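Local coordinates for erythromycin C-12 hydroxylase (PDB 2JJN), which hydroxylates erythromycin D at C-12 of its macrolactone ring to give erythromycin C, as a heme-dependent cytochrome P450 monooxygenase of antibiotic biosynthesis, at residues Gly130-Leu135 with Pro400-Ser405; Ile253-Asp258 with Leu394-Leu399. The protein carries 2 engineered substitutions. All blocks are in the same frame, centred on the assembly; numbering follows the deposited sequence.

Contact 1 (Gly130-Leu135 with Pro400-Ser405)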
loop_
_atom_site.group_PDB
_atom_site.type_symbol
_atom_site.label_atom_id
_atom_site.label_comp_id
_atom_site.label_asym_id
_atom_site.label_seq_id
_atom_site.Cartn_x
_atom_site.Cartn_y
_atom_site.Cartn_z
ATOM N N GLY A 130 -12.753 -21.798 -10.937
ATOM C CA GLY A 130 -14.061 -22.328 -10.510
ATOM C C GLY A 130 -14.872 -21.305 -9.760
ATOM O O GLY A 130 -14.599 -20.098 -9.845
ATOM N N GLU A 131 -15.899 -21.780 -9.045
ATOM C CA GLU A 131 -16.854 -20.901 -8.420
ATOM C C GLU A 131 -16.657 -20.730 -6.909
ATOM O O GLU A 131 -17.321 -19.885 -6.289
ATOM C CB GLU A 131 -18.264 -21.387 -8.721
ATOM C CG GLU A 131 -18.580 -21.366 -10.202
ATOM C CD GLU A 131 -20.023 -21.704 -10.494
ATOM O OE1 GLU A 131 -20.612 -22.504 -9.731
ATOM O OE2 GLU A 131 -20.555 -21.194 -11.504
ATOM N N SER A 132 -15.775 -21.524 -6.306
ATOM C CA SER A 132 -15.422 -21.379 -4.892
ATOM C C SER A 132 -13.913 -21.387 -4.794
ATOM O O SER A 132 -13.263 -22.370 -5.170
ATOM C CB SER A 132 -15.990 -22.581 -4.118
ATOM O OG SER A 132 -15.473 -22.635 -2.806
ATOM N N PHE A 133 -13.321 -20.265 -4.358
ATOM C CA PHE A 133 -11.865 -20.134 -4.398
ATOM C C PHE A 133 -11.451 -18.976 -3.508
ATOM O O PHE A 133 -12.297 -18.189 -3.093
ATOM C CB PHE A 133 -11.356 -19.911 -5.833
ATOM C CG PHE A 133 -11.917 -18.678 -6.509
ATOM C CD1 PHE A 133 -11.214 -17.458 -6.436
ATOM C CD2 PHE A 133 -13.087 -18.739 -7.273
ATOM C CE1 PHE A 133 -11.661 -16.314 -7.113
ATOM C CE2 PHE A 133 -13.588 -17.600 -7.927
ATOM C CZ PHE A 133 -12.894 -16.359 -7.824
ATOM N N ASP A 134 -10.149 -18.921 -3.214
ATOM C CA ASP A 134 -9.610 -17.841 -2.418
ATOM C C ASP A 134 -9.228 -16.723 -3.384
ATOM O O ASP A 134 -8.349 -16.936 -4.217
ATOM C CB ASP A 134 -8.384 -18.306 -1.634
ATOM C CG ASP A 134 -7.659 -17.179 -0.976
ATOM O OD1 ASP A 134 -6.438 -17.340 -0.702
ATOM O OD2 ASP A 134 -8.240 -16.110 -0.748
ATOM N N LEU A 135 -9.886 -15.560 -3.307
ATOM C CA LEU A 135 -9.523 -14.468 -4.192
ATOM C C LEU A 135 -8.055 -14.075 -4.062
ATOM O O LEU A 135 -7.430 -13.660 -5.026
ATOM C CB LEU A 135 -10.399 -13.240 -3.874
ATOM C CG LEU A 135 -10.187 -12.031 -4.780
ATOM C CD1 LEU A 135 -10.690 -12.385 -6.130
ATOM C CD2 LEU A 135 -10.875 -10.819 -4.209
ATOM N N PRO A 400 -11.799 -16.130 0.937
ATOM C CA PRO A 400 -12.595 -17.127 0.250
ATOM C C PRO A 400 -13.825 -16.461 -0.295
ATOM O O PRO A 400 -14.508 -15.694 0.412
ATOM C CB PRO A 400 -12.965 -18.113 1.381
ATOM C CG PRO A 400 -11.975 -17.827 2.486
ATOM C CD PRO A 400 -11.617 -16.382 2.377
ATOM N N VAL A 401 -14.093 -16.712 -1.564
ATOM C CA VAL A 401 -15.298 -16.145 -2.176
ATOM C C VAL A 401 -16.105 -17.220 -2.875
ATOM O O VAL A 401 -15.619 -18.317 -3.196
ATOM C CB VAL A 401 -14.919 -15.039 -3.217
ATOM C CG1 VAL A 401 -14.300 -13.826 -2.487
ATOM C CG2 VAL A 401 -13.918 -15.631 -4.265
ATOM N N LEU A 402 -17.363 -16.862 -3.133
ATOM C CA LEU A 402 -18.270 -17.733 -3.873
ATOM C C LEU A 402 -18.849 -16.928 -5.016
ATOM O O LEU A 402 -19.347 -15.803 -4.812
ATOM C CB LEU A 402 -19.397 -18.221 -2.961
ATOM C CG LEU A 402 -19.001 -19.101 -1.778
ATOM C CD1 LEU A 402 -20.126 -19.196 -0.744
ATOM C CD2 LEU A 402 -18.570 -20.469 -2.247
ATOM N N ALA A 403 -18.775 -17.503 -6.219
ATOM C CA ALA A 403 -19.458 -16.979 -7.392
ATOM C C ALA A 403 -20.778 -17.729 -7.560
ATOM O O ALA A 403 -20.773 -18.951 -7.849
ATOM C CB ALA A 403 -18.588 -17.213 -8.631
ATOM N N GLY A 404 -21.883 -17.044 -7.409
ATOM C CA GLY A 404 -23.165 -17.682 -7.700
ATOM C C GLY A 404 -23.432 -17.893 -9.189
ATOM O O GLY A 404 -24.337 -18.679 -9.552
ATOM N N SER A 405 -22.657 -17.204 -10.055
ATOM C CA SER A 405 -22.811 -17.336 -11.495
ATOM C C SER A 405 -21.422 -17.307 -12.118
ATOM O O SER A 405 -20.528 -16.562 -11.680
ATOM C CB SER A 405 -23.607 -16.118 -12.020
ATOM O OG SER A 405 -24.893 -16.056 -11.374
HETATM O O HOH W 1 -22.073 -21.245 -7.716
HETATM O O HOH W 2 -14.864 -20.318 -1.293
#
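F133 and V401 form the tightly packed part of this antiparallel strand pair. They exchange two backbone bonds, V401 N to F133 O at 2.8 Å and F133 N to V401 O at 3.2 Å, and their side chains share one face of the sheet. There V401 CG2 sits over the phenyl ring in a CH-pi contact, 3.8 Å from the F133 ring centroid and 16° off its normal. With CG between the backbone N and the carbonyl carbon (chi1 59°), the F133 ring leans toward strand 400-402 and lays one face against the valine methyl. The other methyl, V401 CG1, meets CB of L135, where helix 135-140 begins. A third backbone bond joins A403 N to E131 O (2.8 Å). The face carrying S132 and L402 is looser: S132 OG lies 3.8 Å from L402 CD2, and a water joins OG to V401 O. A second water bridges E131 OE1 and A403 O, while E131 OE2 bonds to S406. D134 is the N-cap of helix 135-140: OD2 accepts from V136 N and L399 N, OD1 from D137 N. Strand 378-379 flanks 400-402 across from 132-134, completing the small antiparallel sheet characteristic of the cytochrome P450 fold.

Contact 2 (Ile253-Asp258 with Leu394-Leu399)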
loop_
_atom_site.group_PDB
_atom_site.type_symbol
_atom_site.label_atom_id
_atom_site.label_comp_id
_atom_site.label_asym_id
_atom_site.label_seq_id
_atom_site.Cartn_x
_atom_site.Cartn_y
_atom_site.Cartn_z
ATOM N N ILE A 253 -11.763 -4.217 -1.866
ATOM C CA ILE A 253 -12.797 -3.803 -2.827
ATOM C C ILE A 253 -13.863 -4.877 -2.836
ATOM O O ILE A 253 -15.046 -4.559 -2.724
ATOM C CB ILE A 253 -12.153 -3.687 -4.244
ATOM C CG1 ILE A 253 -11.353 -2.375 -4.328
ATOM C CG2 ILE A 253 -13.228 -3.730 -5.312
ATOM C CD1 ILE A 253 -10.479 -2.279 -5.579
ATOM N N VAL A 254 -13.477 -6.149 -2.944
ATOM C CA VAL A 254 -14.534 -7.163 -2.979
ATOM C C VAL A 254 -15.299 -7.263 -1.663
ATOM O O VAL A 254 -16.563 -7.389 -1.643
ATOM C CB VAL A 254 -13.930 -8.539 -3.363
ATOM C CG1 VAL A 254 -15.027 -9.629 -3.241
ATOM C CG2 VAL A 254 -13.388 -8.413 -4.792
ATOM N N ARG A 255 -14.585 -7.143 -0.536
ATOM C CA ARG A 255 -15.268 -7.129 0.768
ATOM C C ARG A 255 -16.273 -5.980 0.913
ATOM O O ARG A 255 -17.411 -6.169 1.409
ATOM C CB ARG A 255 -14.245 -7.027 1.908
ATOM C CG ARG A 255 -13.564 -8.261 2.299
ATOM C CD ARG A 255 -13.215 -8.061 3.831
ATOM N NE ARG A 255 -12.124 -7.093 3.929
ATOM C CZ ARG A 255 -11.833 -6.310 4.975
ATOM N NH1 ARG A 255 -12.624 -6.229 6.058
ATOM N NH2 ARG A 255 -10.732 -5.553 4.893
ATOM N N THR A 256 -15.860 -4.809 0.405
ATOM C CA THR A 256 -16.725 -3.624 0.560
ATOM C C THR A 256 -17.954 -3.700 -0.363
ATOM O O THR A 256 -19.083 -3.380 0.049
ATOM C CB THR A 256 -15.928 -2.377 0.341
ATOM O OG1 THR A 256 -14.790 -2.369 1.223
ATOM C CG2 THR A 256 -16.774 -1.151 0.680
ATOM N N LEU A 257 -17.732 -4.119 -1.614
ATOM C CA LEU A 257 -18.872 -4.339 -2.487
ATOM C C LEU A 257 -19.808 -5.416 -1.958
ATOM O O LEU A 257 -21.026 -5.293 -2.130
ATOM C CB LEU A 257 -18.408 -4.694 -3.902
ATOM C CG LEU A 257 -17.650 -3.608 -4.615
ATOM C CD1 LEU A 257 -17.097 -4.134 -5.982
ATOM C CD2 LEU A 257 -18.615 -2.421 -4.882
ATOM N N ASP A 258 -19.266 -6.454 -1.301
ATOM C CA ASP A 258 -20.139 -7.506 -0.781
ATOM C C ASP A 258 -21.046 -6.915 0.331
ATOM O O ASP A 258 -22.147 -7.428 0.562
ATOM C CB ASP A 258 -19.220 -8.587 -0.210
ATOM C CG ASP A 258 -19.952 -9.889 0.166
ATOM O OD1 ASP A 258 -20.976 -10.219 -0.487
ATOM O OD2 ASP A 258 -19.442 -10.548 1.099
ATOM N N LEU A 394 -4.422 -2.778 6.561
ATOM C CA LEU A 394 -5.830 -2.985 6.854
ATOM C C LEU A 394 -6.437 -3.913 5.800
ATOM O O LEU A 394 -6.728 -3.493 4.700
ATOM C CB LEU A 394 -6.563 -1.617 6.877
ATOM C CG LEU A 394 -8.021 -1.697 7.272
ATOM C CD1 LEU A 394 -8.145 -1.862 8.806
ATOM C CD2 LEU A 394 -8.802 -0.443 6.854
ATOM N N GLY A 395 -6.601 -5.205 6.118
ATOM C CA GLY A 395 -6.976 -6.154 5.071
ATOM C C GLY A 395 -7.043 -7.558 5.629
ATOM O O GLY A 395 -6.881 -7.769 6.835
ATOM N N THR A 396 -7.284 -8.498 4.717
ATOM C CA THR A 396 -7.327 -9.888 5.154
ATOM C C THR A 396 -6.291 -10.709 4.411
ATOM O O THR A 396 -5.978 -10.462 3.247
ATOM C CB THR A 396 -8.717 -10.483 4.989
ATOM O OG1 THR A 396 -9.074 -10.498 3.615
ATOM C CG2 THR A 396 -9.757 -9.653 5.791
ATOM N N ARG A 397 -5.799 -11.740 5.100
ATOM C CA ARG A 397 -4.751 -12.580 4.541
ATOM C C ARG A 397 -5.238 -13.486 3.399
ATOM O O ARG A 397 -4.499 -13.793 2.479
ATOM C CB ARG A 397 -4.162 -13.466 5.635
ATOM C CG ARG A 397 -3.459 -12.634 6.705
ATOM C CD ARG A 397 -3.409 -13.315 8.082
ATOM N NE ARG A 397 -2.755 -14.612 7.995
ATOM C CZ ARG A 397 -2.762 -15.522 8.971
ATOM N NH1 ARG A 397 -3.374 -15.277 10.121
ATOM N NH2 ARG A 397 -2.141 -16.680 8.788
ATOM N N HIS A 398 -6.499 -13.886 3.527
ATOM C CA HIS A 398 -7.189 -14.635 2.504
ATOM C C HIS A 398 -8.574 -14.105 2.354
ATOM O O HIS A 398 -9.069 -13.408 3.245
ATOM C CB HIS A 398 -7.211 -16.105 2.910
ATOM C CG HIS A 398 -5.839 -16.687 2.900
ATOM N ND1 HIS A 398 -5.188 -16.983 1.724
ATOM C CD2 HIS A 398 -4.945 -16.897 3.898
ATOM C CE1 HIS A 398 -3.953 -17.379 1.992
ATOM N NE2 HIS A 398 -3.789 -17.365 3.307
ATOM N N LEU A 399 -9.222 -14.435 1.256
ATOM C CA LEU A 399 -10.604 -14.003 1.074
ATOM C C LEU A 399 -11.328 -15.085 0.255
ATOM O O LEU A 399 -11.452 -15.012 -0.962
ATOM C CB LEU A 399 -10.645 -12.642 0.310
ATOM C CG LEU A 399 -12.048 -12.025 0.434
ATOM C CD1 LEU A 399 -12.277 -11.399 1.831
ATOM C CD2 LEU A 399 -12.308 -10.954 -0.670
HETATM O O HOH W 3 -10.128 -8.247 2.369
#
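T396 OG1 is held by two hydrogen bonds: it donates to H398 O at 2.9 Å and accepts from a water that links it to R255. The first bond is made within the loop, to the carbonyl two residues on, and OG1 approaches from above the carbonyl plane of H398, 49° out of it. The water, 2.8 Å from T396 OG1, takes the N-H of R255 NE at the same distance, so the arginine and the threonine are joined through solvent. Where they touch directly, the T396 methyl CG2 lies over one face of the guanidinium, offset toward its rim, 4.0 Å from R255 NE. A bend at chi3 (-73°) brings the guanidinium up to the loop, with R255 NH2 3.8 Å from G395 CA. NH2 also bonds to OD1 of N252, about one turn earlier in helix 228-259, which helps fix the rotation of the group. Nearer the backbone, L399 CD1 presses on the aliphatic stem of R255, 3.4 Å from its CG. The other methyl, L399 CD2, reaches V254 CB at 4.0 Å, so the leucine fork spans two successive helix residues. The loop leading into strand 400-402 thus packs on helix 228-259 through V254 and R255; L135 of helix 135-140 touches both V254 and L399, whereas helices 356-374 and 274-284 pack on I253.

Contact 1 and contact 2 have centres about 13 Å apart and share one continuous run of chain: 394-399 leads directly into 400-405. Contact 2 is nested inside the loop that contact 1 closes, the order being 130-135, 253-258, 394-399, 400-405. They meet at D134, whose carboxylate probably bonds to H398 ND1 and L399 N, and at L135, which packs on V254. The C-terminal run 394-405 is therefore set against helix 228-259 first and then paired in the small sheet with strand 132-134. D258, near the end of that helix, adds bonds to T378 and V379 of the third strand. Contact 2 is the more deeply buried; both lie away from the annotated substrate and heme sites.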